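Local coordinates for protein DNA alpha-glucosyltransferase (Enterobacteria phage T4, PDB 1XV5) that belongs to the GT-B clan of glycosyltransferases, folding into two domains built on parallel beta-sheets, with uridine-5'-diphosphate bound between them, at residues A[89-92]-A[93-96]. Numbering follows the deposited sequence.
Sequences VQEA and TINN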
loop_
_atom_site.group_PDB
_atom_site.type_symbol
_atom_site.label_atom_id
_atom_site.label_comp_id
_atom_site.label_asym_id
_atom_site.label_seq_id
_atom_site.Cartn_x
_atom_site.Cartn_y
_atom_site.Cartn_z
ATOM N N VAL A 89 2.401 8.679 20.992
ATOM C CA VAL A 89 2.807 10.080 21.048
ATOM C C VAL A 89 2.523 10.701 22.414
ATOM O O VAL A 89 1.663 10.227 23.154
ATOM C CB VAL A 89 2.085 10.920 19.976
ATOM C CG1 VAL A 89 2.372 10.353 18.593
ATOM C CG2 VAL A 89 0.591 10.943 20.253
ATOM N N GLN A 90 3.253 11.761 22.742
ATOM C CA GLN A 90 3.058 12.447 24.012
ATOM C C GLN A 90 1.764 13.248 23.956
ATOM O O GLN A 90 1.298 13.615 22.877
ATOM C CB GLN A 90 4.234 13.384 24.307
ATOM C CG GLN A 90 5.552 12.675 24.573
ATOM C CD GLN A 90 6.640 13.628 25.042
ATOM O OE1 GLN A 90 6.499 14.289 26.073
ATOM N NE2 GLN A 90 7.730 13.702 24.287
ATOM N N GLU A 91 1.193 13.523 25.124
ATOM C CA GLU A 91 -0.057 14.268 25.223
ATOM C C GLU A 91 -0.128 15.528 24.368
ATOM O O GLU A 91 -1.143 15.784 23.721
ATOM C CB GLU A 91 -0.334 14.632 26.685
ATOM C CG GLU A 91 -0.676 13.436 27.557
ATOM C CD GLU A 91 -1.893 12.683 27.050
ATOM O OE1 GLU A 91 -2.978 13.298 26.958
ATOM O OE2 GLU A 91 -1.765 11.478 26.741
ATOM N N ALA A 92 0.941 16.316 24.366
ATOM C CA ALA A 92 0.969 17.551 23.592
ATOM C C ALA A 92 0.691 17.296 22.112
ATOM O O ALA A 92 0.003 18.076 21.454
ATOM C CB ALA A 92 2.316 18.240 23.759
ATOM N N THR A 93 1.227 16.199 21.595
ATOM C CA THR A 93 1.037 15.856 20.192
ATOM C C THR A 93 -0.431 15.621 19.853
ATOM O O THR A 93 -0.976 16.260 18.955
ATOM C CB THR A 93 1.848 14.602 19.824
ATOM O OG1 THR A 93 3.245 14.892 19.940
ATOM C CG2 THR A 93 1.536 14.160 18.396
ATOM N N ILE A 94 -1.068 14.707 20.577
ATOM C CA ILE A 94 -2.470 14.392 20.334
ATOM C C ILE A 94 -3.398 15.544 20.719
ATOM O O ILE A 94 -4.395 15.795 20.044
ATOM C CB ILE A 94 -2.890 13.112 21.096
ATOM C CG1 ILE A 94 -4.367 12.806 20.837
ATOM C CG2 ILE A 94 -2.626 13.278 22.585
ATOM C CD1 ILE A 94 -4.704 12.597 19.370
ATOM N N ASN A 95 -3.072 16.247 21.799
ATOM C CA ASN A 95 -3.892 17.373 22.231
ATOM C C ASN A 95 -3.900 18.468 21.168
ATOM O O ASN A 95 -4.954 19.009 20.827
ATOM C CB ASN A 95 -3.370 17.932 23.557
ATOM C CG ASN A 95 -3.608 16.989 24.724
ATOM O OD1 ASN A 95 -3.094 17.201 25.825
ATOM N ND2 ASN A 95 -4.398 15.945 24.492
ATOM N N ASN A 96 -2.725 18.797 20.639
ATOM C CA ASN A 96 -2.645 19.826 19.614
ATOM C C ASN A 96 -3.283 19.354 18.314
ATOM O O ASN A 96 -3.759 20.167 17.525
ATOM C CB ASN A 96 -1.193 20.248 19.371
ATOM C CG ASN A 96 -0.640 21.098 20.501
ATOM O OD1 ASN A 96 -1.398 21.721 21.243
ATOM N ND2 ASN A 96 0.680 21.143 20.625
HETATM O O HOH W 1 4.805 12.825 20.757
#
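The carbonyl of Q90, at the N-cap position, accepts weak hydrogen bonds from the amides of T93 and I94 at the start of helix 91-103, the connecting helix of a beta-alpha-beta unit between strands 78-83 and 109-114. T93 N lies 2.9 Å from Q90 O but at a bent angle of 128°, whereas I94 N is better aligned and more distant. Regular helical bonding takes over one residue later, where N95 N reaches E91 O at 2.8 Å, and N96 N follows to A92 O at 2.9 Å. V89, still in the incoming loop, crosses T93 at about a right angle, its CB 3.6 Å from T93 CG2; that methyl stands anti to its own backbone N, the rotation that presses it against the valine. V89 CG2 also approaches I94 CB, and L126 packs on both V89 and I94. On the exposed side, the bent side chain of E91 passes N95 at an angle, its carboxylate plane 73° from the amide plane, with no hydrogen bond between them. N96 ND2 is held by L62 O. The hydroxyl of T93 bonds to D42 OD1; T93 OG1 also accepts a hydrogen bond from a water 2.7 Å away, and that water accepts one from Q90 N at 2.7 Å.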